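Putative membrane anchored protein (PDB 3LSO) is of unknown function but, as a putative membrane-anchored protein with a signal sequence, is probably exported and displayed outside the cell as an elongated chain of beta-rich domains. Local coordinates at residues K100-D105 with L111-G116; A213-K218 with A264-A269; V324-L329 with V444-T449. All coordinates share one frame; numbering follows the deposited sequence.

Contact 1 (K100-D105 with L111-G116)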
ATOM      1  N   LYS B 100     -13.599  -5.836 -24.189  1.00 38.80           N
ATOM      2  CA  LYS B 100     -12.867  -4.714 -24.779  1.00 39.58           C
ATOM      3  C   LYS B 100     -11.764  -4.116 -23.897  1.00 39.67           C
ATOM      4  O   LYS B 100     -11.267  -3.040 -24.199  1.00 40.13           O
ATOM      5  CB  LYS B 100     -13.858  -3.632 -25.274  1.00 39.86           C
ATOM      6  CG  LYS B 100     -14.447  -3.934 -26.673  1.00 40.40           C
ATOM      7  CD  LYS B 100     -15.885  -3.439 -26.856  1.00 41.13           C
ATOM      8  CE  LYS B 100     -16.638  -4.308 -27.886  1.00 40.30           C
ATOM      9  NZ  LYS B 100     -18.030  -3.836 -28.158  1.00 38.84           N
ATOM     10  N   ASN B 101     -11.356  -4.831 -22.846  1.00 39.73           N
ATOM     11  CA  ASN B 101     -10.409  -4.307 -21.844  1.00 39.44           C
ATOM     12  C   ASN B 101      -8.975  -4.847 -22.003  1.00 38.92           C
ATOM     13  O   ASN B 101      -8.148  -4.774 -21.081  1.00 38.61           O
ATOM     14  CB  ASN B 101     -10.966  -4.616 -20.447  1.00 39.95           C
ATOM     15  CG  ASN B 101     -10.208  -3.921 -19.310  1.00 41.20           C
ATOM     16  OD1 ASN B 101      -9.535  -2.892 -19.492  1.00 42.17           O
ATOM     17  ND2 ASN B 101     -10.338  -4.489 -18.111  1.00 42.65           N
ATOM     18  N   VAL B 102      -8.675  -5.369 -23.186  1.00 38.33           N
ATOM     19  CA  VAL B 102      -7.423  -6.085 -23.399  1.00 38.06           C
ATOM     20  C   VAL B 102      -6.881  -5.889 -24.828  1.00 37.90           C
ATOM     21  O   VAL B 102      -7.649  -5.717 -25.781  1.00 37.78           O
ATOM     22  CB  VAL B 102      -7.620  -7.589 -23.099  1.00 37.86           C
ATOM     23  CG1 VAL B 102      -8.125  -8.292 -24.320  1.00 38.55           C
ATOM     24  CG2 VAL B 102      -6.345  -8.237 -22.628  1.00 37.71           C
ATOM     25  N   LYS B 103      -5.555  -5.898 -24.953  1.00 37.59           N
ATOM     26  CA  LYS B 103      -4.885  -5.859 -26.249  1.00 37.37           C
ATOM     27  C   LYS B 103      -3.681  -6.832 -26.268  1.00 37.49           C
ATOM     28  O   LYS B 103      -3.172  -7.233 -25.212  1.00 37.40           O
ATOM     29  CB  LYS B 103      -4.482  -4.419 -26.616  1.00 37.14           C
ATOM     30  CG  LYS B 103      -3.225  -3.909 -25.939  1.00 36.85           C
ATOM     31  CD  LYS B 103      -3.020  -2.420 -26.177  1.00 37.53           C
ATOM     32  CE  LYS B 103      -1.543  -2.023 -26.036  1.00 37.97           C
ATOM     33  NZ  LYS B 103      -1.379  -0.642 -25.492  1.00 37.56           N
ATOM     34  N   LEU B 104      -3.249  -7.223 -27.468  1.00 37.52           N
ATOM     35  CA  LEU B 104      -2.077  -8.090 -27.650  1.00 37.34           C
ATOM     36  C   LEU B 104      -0.782  -7.348 -27.363  1.00 37.35           C
ATOM     37  O   LEU B 104      -0.632  -6.183 -27.733  1.00 37.36           O
ATOM     38  CB  LEU B 104      -2.038  -8.628 -29.082  1.00 37.08           C
ATOM     39  CG  LEU B 104      -3.301  -9.358 -29.538  1.00 37.11           C
ATOM     40  CD1 LEU B 104      -3.488  -9.342 -31.055  1.00 36.67           C
ATOM     41  CD2 LEU B 104      -3.273 -10.770 -29.032  1.00 37.03           C
ATOM     42  N   ASP B 105       0.155  -8.033 -26.720  1.00 37.63           N
ATOM     43  CA  ASP B 105       1.471  -7.470 -26.478  1.00 38.46           C
ATOM     44  C   ASP B 105       2.487  -8.013 -27.497  1.00 38.71           C
ATOM     45  O   ASP B 105       2.990  -9.125 -27.336  1.00 38.97           O
ATOM     46  CB  ASP B 105       1.922  -7.760 -25.042  1.00 38.49           C
ATOM     47  CG  ASP B 105       2.993  -6.787 -24.554  1.00 40.45           C
ATOM     48  OD1 ASP B 105       3.306  -5.804 -25.273  1.00 42.36           O
ATOM     49  OD2 ASP B 105       3.526  -7.001 -23.439  1.00 41.91           O
ATOM     50  N   LEU B 111      -2.318 -14.550 -34.447  1.00 34.70           N
ATOM     51  CA  LEU B 111      -3.291 -13.990 -33.518  1.00 34.80           C
ATOM     52  C   LEU B 111      -3.750 -12.596 -33.923  1.00 34.92           C
ATOM     53  O   LEU B 111      -2.962 -11.775 -34.434  1.00 34.85           O
ATOM     54  CB  LEU B 111      -2.769 -13.987 -32.079  1.00 34.79           C
ATOM     55  CG  LEU B 111      -1.972 -15.202 -31.599  1.00 35.12           C
ATOM     56  CD1 LEU B 111      -1.509 -14.988 -30.178  1.00 35.85           C
ATOM     57  CD2 LEU B 111      -2.763 -16.474 -31.681  1.00 34.99           C
ATOM     58  N   SER B 112      -5.034 -12.342 -33.693  1.00 34.72           N
ATOM     59  CA  SER B 112      -5.621 -11.036 -33.951  1.00 34.97           C
ATOM     60  C   SER B 112      -6.722 -10.736 -32.940  1.00 34.75           C
ATOM     61  O   SER B 112      -7.296 -11.646 -32.339  1.00 34.95           O
ATOM     62  CB  SER B 112      -6.161 -10.965 -35.379  1.00 35.13           C
ATOM     63  OG  SER B 112      -7.082 -12.017 -35.624  1.00 36.54           O
ATOM     64  N   LEU B 113      -7.013  -9.453 -32.764  1.00 34.46           N
ATOM     65  CA  LEU B 113      -7.947  -9.011 -31.759  1.00 34.47           C
ATOM     66  C   LEU B 113      -8.821  -7.894 -32.292  1.00 34.77           C
ATOM     67  O   LEU B 113      -8.415  -6.740 -32.352  1.00 34.85           O
ATOM     68  CB  LEU B 113      -7.187  -8.563 -30.510  1.00 34.63           C
ATOM     69  CG  LEU B 113      -7.909  -8.148 -29.218  1.00 34.40           C
ATOM     70  CD1 LEU B 113      -9.139  -8.966 -28.944  1.00 34.39           C
ATOM     71  CD2 LEU B 113      -6.962  -8.300 -28.069  1.00 34.70           C
ATOM     72  N   SER B 114     -10.039  -8.240 -32.668  1.00 35.54           N
ATOM     73  CA  SER B 114     -10.964  -7.255 -33.193  1.00 36.36           C
ATOM     74  C   SER B 114     -12.251  -7.179 -32.373  1.00 36.73           C
ATOM     75  O   SER B 114     -12.962  -8.182 -32.220  1.00 36.63           O
ATOM     76  CB  SER B 114     -11.284  -7.562 -34.657  1.00 36.36           C
ATOM     77  OG  SER B 114     -12.138  -6.570 -35.200  1.00 37.17           O
ATOM     78  N   ASN B 115     -12.544  -5.983 -31.856  1.00 37.24           N
ATOM     79  CA  ASN B 115     -13.852  -5.700 -31.260  1.00 37.52           C
ATOM     80  C   ASN B 115     -14.207  -6.773 -30.205  1.00 37.18           C
ATOM     81  O   ASN B 115     -15.265  -7.423 -30.252  1.00 36.95           O
ATOM     82  CB  ASN B 115     -14.912  -5.569 -32.386  1.00 38.04           C
ATOM     83  CG  ASN B 115     -16.309  -5.223 -31.871  1.00 39.28           C
ATOM     84  OD1 ASN B 115     -16.493  -4.287 -31.082  1.00 40.29           O
ATOM     85  ND2 ASN B 115     -17.302  -5.979 -32.330  1.00 39.16           N
ATOM     86  N   GLY B 116     -13.275  -6.967 -29.273  1.00 36.59           N
ATOM     87  CA  GLY B 116     -13.461  -7.877 -28.156  1.00 36.10           C
ATOM     88  C   GLY B 116     -13.296  -9.354 -28.468  1.00 35.86           C
ATOM     89  O   GLY B 116     -13.393 -10.205 -27.575  1.00 36.03           O
TER

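Contact 2 (A213-K218 with A264-A269)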
ATOM      1  N   ALA B 213       9.713  10.977  -4.019  1.00 36.15           N
ATOM      2  CA  ALA B 213       8.676  10.282  -4.789  1.00 36.37           C
ATOM      3  C   ALA B 213       9.314   9.289  -5.761  1.00 36.43           C
ATOM      4  O   ALA B 213      10.105   9.694  -6.613  1.00 36.91           O
ATOM      5  CB  ALA B 213       7.821  11.293  -5.552  1.00 36.02           C
ATOM      6  N   THR B 214       9.004   8.000  -5.626  1.00 36.26           N
ATOM      7  CA  THR B 214       9.469   7.023  -6.607  1.00 36.49           C
ATOM      8  C   THR B 214       8.467   6.963  -7.758  1.00 36.71           C
ATOM      9  O   THR B 214       7.255   6.852  -7.530  1.00 37.01           O
ATOM     10  CB  THR B 214       9.684   5.637  -5.971  1.00 36.20           C
ATOM     11  N   VAL B 215       8.976   7.073  -8.986  1.00 36.82           N
ATOM     12  CA  VAL B 215       8.159   6.981 -10.204  1.00 37.20           C
ATOM     13  C   VAL B 215       8.409   5.637 -10.907  1.00 37.77           C
ATOM     14  O   VAL B 215       9.564   5.254 -11.112  1.00 37.81           O
ATOM     15  CB  VAL B 215       8.477   8.136 -11.195  1.00 36.98           C
ATOM     16  CG1 VAL B 215       7.633   8.036 -12.441  1.00 36.91           C
ATOM     17  CG2 VAL B 215       8.264   9.483 -10.552  1.00 36.70           C
ATOM     18  N   PRO B 216       7.336   4.907 -11.273  1.00 38.37           N
ATOM     19  CA  PRO B 216       7.520   3.660 -12.028  1.00 38.83           C
ATOM     20  C   PRO B 216       8.194   3.893 -13.384  1.00 39.40           C
ATOM     21  O   PRO B 216       7.790   4.795 -14.136  1.00 39.16           O
ATOM     22  CB  PRO B 216       6.088   3.148 -12.217  1.00 38.84           C
ATOM     23  CG  PRO B 216       5.219   4.358 -12.020  1.00 38.55           C
ATOM     24  CD  PRO B 216       5.913   5.162 -10.978  1.00 38.31           C
ATOM     25  N   GLU B 217       9.209   3.075 -13.679  1.00 40.21           N
ATOM     26  CA  GLU B 217      10.036   3.198 -14.887  1.00 41.05           C
ATOM     27  C   GLU B 217       9.220   3.495 -16.137  1.00 41.65           C
ATOM     28  O   GLU B 217       9.700   4.148 -17.061  1.00 41.73           O
ATOM     29  CB  GLU B 217      10.876   1.927 -15.096  1.00 41.05           C
ATOM     30  N   LYS B 218       7.979   3.020 -16.142  1.00 42.43           N
ATOM     31  CA  LYS B 218       7.117   3.086 -17.312  1.00 43.32           C
ATOM     32  C   LYS B 218       6.695   4.485 -17.737  1.00 43.56           C
ATOM     33  O   LYS B 218       6.577   4.756 -18.934  1.00 43.83           O
ATOM     34  CB  LYS B 218       5.897   2.201 -17.106  1.00 43.44           C
ATOM     35  CG  LYS B 218       6.130   0.796 -17.617  1.00 44.63           C
ATOM     36  CD  LYS B 218       5.165  -0.193 -16.997  1.00 46.34           C
ATOM     37  CE  LYS B 218       4.920  -1.363 -17.938  1.00 47.13           C
ATOM     38  NZ  LYS B 218       3.774  -2.165 -17.446  1.00 48.51           N
ATOM     39  N   ALA B 264       2.344  13.923  -3.893  1.00 30.64           N
ATOM     40  CA  ALA B 264       3.263  13.929  -5.030  1.00 30.79           C
ATOM     41  C   ALA B 264       2.440  13.721  -6.278  1.00 31.09           C
ATOM     42  O   ALA B 264       1.547  12.850  -6.307  1.00 31.25           O
ATOM     43  CB  ALA B 264       4.294  12.827  -4.902  1.00 30.47           C
ATOM     44  N   ARG B 265       2.740  14.521  -7.301  1.00 31.01           N
ATOM     45  CA  ARG B 265       1.974  14.530  -8.539  1.00 31.06           C
ATOM     46  C   ARG B 265       2.926  14.531  -9.718  1.00 31.44           C
ATOM     47  O   ARG B 265       3.822  15.372  -9.799  1.00 31.67           O
ATOM     48  CB  ARG B 265       1.074  15.762  -8.595  1.00 30.64           C
ATOM     49  CG  ARG B 265       0.527  16.041  -9.977  1.00 31.01           C
ATOM     50  CD  ARG B 265      -0.621  17.024  -9.968  1.00 30.72           C
ATOM     51  NE  ARG B 265      -1.815  16.421  -9.396  1.00 31.84           N
ATOM     52  CZ  ARG B 265      -2.926  17.089  -9.110  1.00 32.27           C
ATOM     53  NH1 ARG B 265      -3.004  18.387  -9.360  1.00 32.74           N
ATOM     54  NH2 ARG B 265      -3.962  16.458  -8.573  1.00 31.92           N
ATOM     55  N   PHE B 266       2.731  13.582 -10.630  1.00 31.94           N
ATOM     56  CA  PHE B 266       3.556  13.485 -11.840  1.00 32.08           C
ATOM     57  C   PHE B 266       3.103  14.469 -12.928  1.00 32.40           C
ATOM     58  O   PHE B 266       1.919  14.542 -13.265  1.00 32.11           O
ATOM     59  CB  PHE B 266       3.595  12.043 -12.368  1.00 31.62           C
ATOM     60  CG  PHE B 266       4.599  11.818 -13.462  1.00 31.95           C
ATOM     61  CD1 PHE B 266       5.966  11.845 -13.193  1.00 32.41           C
ATOM     62  CD2 PHE B 266       4.182  11.563 -14.770  1.00 32.29           C
ATOM     63  CE1 PHE B 266       6.909  11.630 -14.215  1.00 32.48           C
ATOM     64  CE2 PHE B 266       5.116  11.340 -15.800  1.00 31.91           C
ATOM     65  CZ  PHE B 266       6.482  11.372 -15.521  1.00 32.06           C
ATOM     66  N   ILE B 267       4.068  15.243 -13.432  1.00 33.17           N
ATOM     67  CA  ILE B 267       3.885  16.138 -14.581  1.00 33.77           C
ATOM     68  C   ILE B 267       4.568  15.520 -15.791  1.00 33.84           C
ATOM     69  O   ILE B 267       5.703  15.058 -15.705  1.00 34.03           O
ATOM     70  CB  ILE B 267       4.465  17.567 -14.328  1.00 33.85           C
ATOM     71  CG1 ILE B 267       3.732  18.281 -13.177  1.00 34.58           C
ATOM     72  CG2 ILE B 267       4.425  18.418 -15.604  1.00 33.86           C
ATOM     73  CD1 ILE B 267       2.242  18.637 -13.457  1.00 35.58           C
ATOM     74  N   ASP B 268       3.861  15.528 -16.913  1.00 34.17           N
ATOM     75  CA  ASP B 268       4.327  14.915 -18.156  1.00 34.60           C
ATOM     76  C   ASP B 268       5.278  15.824 -18.940  1.00 34.46           C
ATOM     77  O   ASP B 268       5.260  17.045 -18.769  1.00 34.71           O
ATOM     78  CB  ASP B 268       3.116  14.640 -19.030  1.00 34.69           C
ATOM     79  CG  ASP B 268       3.142  13.278 -19.623  1.00 36.33           C
ATOM     80  OD1 ASP B 268       4.067  12.514 -19.272  1.00 38.52           O
ATOM     81  OD2 ASP B 268       2.237  12.962 -20.431  1.00 37.62           O
ATOM     82  N   ALA B 269       6.093  15.244 -19.818  1.00 34.30           N
ATOM     83  CA  ALA B 269       6.881  16.069 -20.739  1.00 34.07           C
ATOM     84  C   ALA B 269       5.948  17.098 -21.390  1.00 33.88           C
ATOM     85  O   ALA B 269       6.232  18.302 -21.373  1.00 33.58           O
ATOM     86  CB  ALA B 269       7.568  15.205 -21.795  1.00 34.13           C
TER

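Contact 3 (V324-L329 with V444-T449)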
ATOM      1  N   VAL B 324      -3.105  11.805  32.438  1.00 11.89           N
ATOM      2  CA  VAL B 324      -1.926  11.284  31.800  1.00 12.41           C
ATOM      3  C   VAL B 324      -1.266  10.316  32.752  1.00 13.33           C
ATOM      4  O   VAL B 324      -1.313  10.482  33.967  1.00 14.18           O
ATOM      5  CB  VAL B 324      -0.930  12.422  31.478  1.00 12.26           C
ATOM      6  CG1 VAL B 324       0.362  11.866  31.006  1.00 10.48           C
ATOM      7  CG2 VAL B 324      -1.508  13.330  30.426  1.00 11.73           C
ATOM      8  N   SER B 325      -0.635   9.308  32.191  1.00 13.86           N
ATOM      9  CA  SER B 325       0.122   8.360  32.960  1.00 14.22           C
ATOM     10  C   SER B 325       1.445   8.187  32.245  1.00 14.06           C
ATOM     11  O   SER B 325       1.500   8.226  31.015  1.00 13.87           O
ATOM     12  CB  SER B 325      -0.643   7.043  32.977  1.00 14.29           C
ATOM     13  OG  SER B 325       0.013   6.101  33.792  1.00 16.67           O
ATOM     14  N   ALA B 326       2.524   8.012  32.992  1.00 14.40           N
ATOM     15  CA  ALA B 326       3.843   7.769  32.358  1.00 14.17           C
ATOM     16  C   ALA B 326       4.602   6.714  33.146  1.00 14.09           C
ATOM     17  O   ALA B 326       4.689   6.809  34.377  1.00 14.85           O
ATOM     18  CB  ALA B 326       4.634   9.033  32.272  1.00 13.89           C
ATOM     19  N   SER B 327       5.128   5.706  32.456  1.00 13.27           N
ATOM     20  CA  SER B 327       5.772   4.603  33.132  1.00 12.72           C
ATOM     21  C   SER B 327       7.214   4.477  32.686  1.00 13.22           C
ATOM     22  O   SER B 327       7.489   4.487  31.500  1.00 14.62           O
ATOM     23  CB  SER B 327       5.054   3.310  32.776  1.00 12.63           C
ATOM     24  OG  SER B 327       3.823   3.160  33.437  1.00  9.98           O
ATOM     25  N   LEU B 328       8.144   4.327  33.614  1.00 13.01           N
ATOM     26  CA  LEU B 328       9.497   3.891  33.259  1.00 12.52           C
ATOM     27  C   LEU B 328       9.565   2.387  33.411  1.00 13.12           C
ATOM     28  O   LEU B 328       9.164   1.850  34.440  1.00 13.79           O
ATOM     29  CB  LEU B 328      10.502   4.543  34.186  1.00 12.18           C
ATOM     30  CG  LEU B 328      11.985   4.212  34.136  1.00 11.93           C
ATOM     31  CD1 LEU B 328      12.611   5.078  35.165  1.00 11.59           C
ATOM     32  CD2 LEU B 328      12.295   2.730  34.469  1.00 11.30           C
ATOM     33  N   LEU B 329      10.100   1.707  32.406  1.00 13.68           N
ATOM     34  CA  LEU B 329      10.121   0.258  32.372  1.00 14.10           C
ATOM     35  C   LEU B 329      11.546  -0.262  32.587  1.00 14.76           C
ATOM     36  O   LEU B 329      12.336  -0.246  31.659  1.00 15.30           O
ATOM     37  CB  LEU B 329       9.576  -0.207  31.025  1.00 13.90           C
ATOM     38  CG  LEU B 329       8.213   0.386  30.620  1.00 15.96           C
ATOM     39  CD1 LEU B 329       7.883   0.083  29.168  1.00 15.28           C
ATOM     40  CD2 LEU B 329       7.051  -0.050  31.549  1.00 15.44           C
ATOM     41  N   VAL B 444      11.987  12.934  28.768  1.00 19.11           N
ATOM     42  CA  VAL B 444      11.775  12.028  27.638  1.00 18.80           C
ATOM     43  C   VAL B 444      10.345  12.080  27.123  1.00 18.92           C
ATOM     44  O   VAL B 444       9.394  11.765  27.858  1.00 18.87           O
ATOM     45  CB  VAL B 444      12.099  10.588  28.014  1.00 18.61           C
ATOM     46  CG1 VAL B 444      11.994   9.721  26.790  1.00 18.00           C
ATOM     47  CG2 VAL B 444      13.478  10.509  28.629  1.00 18.62           C
ATOM     48  N   SER B 445      10.211  12.481  25.858  1.00 18.42           N
ATOM     49  CA  SER B 445       8.924  12.550  25.175  1.00 18.03           C
ATOM     50  C   SER B 445       8.321  11.177  25.040  1.00 17.82           C
ATOM     51  O   SER B 445       8.992  10.250  24.579  1.00 18.67           O
ATOM     52  CB  SER B 445       9.114  13.141  23.791  1.00 17.86           C
ATOM     53  OG  SER B 445       9.606  14.455  23.921  1.00 17.99           O
ATOM     54  N   ILE B 446       7.066  11.042  25.455  1.00 17.09           N
ATOM     55  CA  ILE B 446       6.397   9.753  25.442  1.00 16.79           C
ATOM     56  C   ILE B 446       5.328   9.805  24.373  1.00 17.46           C
ATOM     57  O   ILE B 446       4.283  10.435  24.564  1.00 19.19           O
ATOM     58  CB  ILE B 446       5.860   9.347  26.848  1.00 16.24           C
ATOM     59  CG1 ILE B 446       7.035   9.018  27.771  1.00 15.29           C
ATOM     60  CG2 ILE B 446       5.008   8.091  26.778  1.00 16.18           C
ATOM     61  CD1 ILE B 446       6.637   8.864  29.166  1.00 13.75           C
ATOM     62  N   PRO B 447       5.595   9.185  23.214  1.00 17.29           N
ATOM     63  CA  PRO B 447       4.649   9.261  22.098  1.00 16.62           C
ATOM     64  C   PRO B 447       3.329   8.616  22.451  1.00 16.17           C
ATOM     65  O   PRO B 447       2.380   8.793  21.722  1.00 16.31           O
ATOM     66  CB  PRO B 447       5.318   8.432  20.985  1.00 16.87           C
ATOM     67  CG  PRO B 447       6.753   8.319  21.365  1.00 17.17           C
ATOM     68  CD  PRO B 447       6.813   8.425  22.873  1.00 17.10           C
ATOM     69  N   GLU B 448       3.261   7.862  23.543  1.00 15.63           N
ATOM     70  CA  GLU B 448       1.996   7.214  23.895  1.00 15.20           C
ATOM     71  C   GLU B 448       1.076   8.192  24.625  1.00 14.85           C
ATOM     72  O   GLU B 448      -0.067   7.836  24.952  1.00 15.55           O
ATOM     73  CB  GLU B 448       2.199   5.948  24.727  1.00 15.11           C
ATOM     74  CG  GLU B 448       2.808   4.790  23.967  1.00 15.82           C
ATOM     75  CD  GLU B 448       4.296   4.966  23.651  1.00 19.34           C
ATOM     76  OE1 GLU B 448       4.903   6.019  23.978  1.00 20.66           O
ATOM     77  OE2 GLU B 448       4.874   4.033  23.055  1.00 21.42           O
ATOM     78  N   THR B 449       1.557   9.412  24.861  1.00 13.05           N
ATOM     79  CA  THR B 449       0.736  10.435  25.470  1.00 12.38           C
ATOM     80  C   THR B 449       0.358  11.526  24.458  1.00 11.83           C
ATOM     81  O   THR B 449      -0.248  12.536  24.804  1.00 11.79           O
ATOM     82  CB  THR B 449       1.438  11.052  26.718  1.00 13.18           C
ATOM     83  OG1 THR B 449       2.535  11.900  26.325  1.00 13.53           O
ATOM     84  CG2 THR B 449       1.935   9.936  27.654  1.00 12.08           C
TER

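Contact 1 (K100-D105 with L111-G116)
Leu113 and Leu104 form the middle of this contact. Their side chains cross obliquely, with CD1 of Leu104 resting 3.8 Å from CB of Leu113 and reaching on to the backbone of Ser112, whose CA lies 4.0 Å from that methyl. With CG set anti to its own backbone N (chi1 -175°), Leu113 extends one methyl, CD2, onto the backbone of the facing strand, where it lies 3.7 Å from Lys103 CA. The same methyl meets CG1 of Val102 at 3.9 Å, the two side chains running at about a right angle. At one end, CD2 of Leu104 comes more loosely against CB of Leu111, at 4.5 Å. At the other, the long chain of Lys100 lies alongside Asn115 and points the same way, so that its CE is 3.2 Å from Asn115 OD1 at an exposed margin.

The segments run roughly antiparallel, with 148° between their strand directions, but the strand axes stay 7.4 Å apart and the two backbones are not hydrogen-bonded to each other. Each strand finds its backbone partner elsewhere: Lys103 pairs with Gln145 on strand 132-146, and Ser112 with Ser119 on strand 117-129. Leu118 and Leu144 flank Leu104 from these neighbours, while Leu111 packs on Ile120 and Leu113 on Val98. The positive phi values of Asn115 and Gly116 are consistent with a type I' turn leading from strand 111-114 straight back into strand 117-129. Strands 117-129 and 132-146 are themselves paired, and the apolar side chains meet between the two short strands that run beside them, an arrangement in keeping with a beta-rich N-terminal domain whose family is placed among the E-set, immunoglobulin-like folds.

Contact 2 (A213-K218 with A264-A269)
The two layers of a beta sandwich meet here: strand 208-214 belongs to a three-stranded antiparallel sheet, strand 258-267 to a five-stranded one, and their side chains face each other across the interior. Ala213 and Ala264 touch methyl to methyl, CB to CB at 3.9 Å, and such small groups let the CA atoms of the two residues approach to 6.5 Å. Two residues further along, Val215 faces Phe266 and the CA atoms stand 8.1 Å apart, the larger side chains filling the wider gap. CG1 of Val215 meets the ring obliquely, 4.1 Å from Phe266 CE1, and the two side chains cross at about a right angle. Phe266 holds CG anti to its backbone N (chi1 -170°), which carries the ring across toward the valine.

No hydrogen bond joins the two segments; all four touching residues are buried. Phe229 packs against both alanines, and Asn220 lies against Phe266. Between the inward-pointing Ala264 and Phe266, Arg265 turns to the other face of its sheet and forms a salt bridge with Asp277.

The first strand of the domain is split between the layers, 196-198 pairing with 208-214 and 203-204 running parallel to 278-285. With this topology the contact joins strands B and F across the core of an immunoglobulin-like sandwich.

Contact 3 (V324-L329 with V444-T449)
Ile446 turns CG1 anti to its carbonyl carbon (chi1 -70°) and then continues almost fully extended, a shape that delivers CD1 to the methyl of Ala326, with 3.7 Å between Ile446 CD1 and Ala326 CB. Thr449 places its hydroxyl between the backbone N and the carbonyl carbon (chi1 73°), leaving CG2 to face the opposing strand. The setting is a beta sandwich whose strand order is consistent with an immunoglobulin-like fold: strand 321-329 lies in an antiparallel four-stranded sheet, and residues 444-446 belong to strand 440-453 of the facing layer, beside strand 425-435, before the chain turns a corner through 447-449.

CG2 of Thr449 touches CG1 of Val324 at 4.2 Å, the side chains crossing at about a right angle, and approaches the carbonyl oxygen of Ser325, 3.8 Å from its O atom. Alternate residues of strand 321-329, Val324 and Ala326, thus supply the two footholds for Thr449 and Ile446. Around them, Met431 packs on Ile446, while Phe416 and Phe429 lie against Val324, so the contact is an apolar one, without any hydrogen bond between the two segments.

What brings the isoleucine and the threonine to the same side is a type I beta turn from Ile446 to Thr449, which folds the chain through Pro447 and Glu448. Two donors of one residue grip the carbonyl oxygen of Ile446: the backbone N of Thr449 at 2.9 Å from Ile446 O, and Thr449 OG1. The buried hydroxyl is also hydrogen-bonded to the backbone N of Phe429 on the neighbouring strand, and its own bond to Ile446 O lies in the carbonyl plane, with a C=O...OG1 angle of 150°.

Overall arrangement
The three contacts follow one another along the chain and sample successive parts of an elongated, helix-free molecule. Contact 1 lies in the N-terminal family region, contact 2 in the sandwich that follows, and contact 3 in a further sandwich toward the C-terminus; no sheet is shared between them. Centres of contacts 1 and 2 are 28 Å apart, those of contacts 2 and 3 are 41 Å apart, and contacts 1 and 3, 61 Å apart, lie on opposite sides of the chain's centre. Each therefore joins parts of a separate beta unit. Residues beside contact 2 link the parts: Lys218 hydrogen-bonds Gly62 of the N-terminal region, and Arg265 hydrogen-bonds Pro462 near the model's C-terminal end.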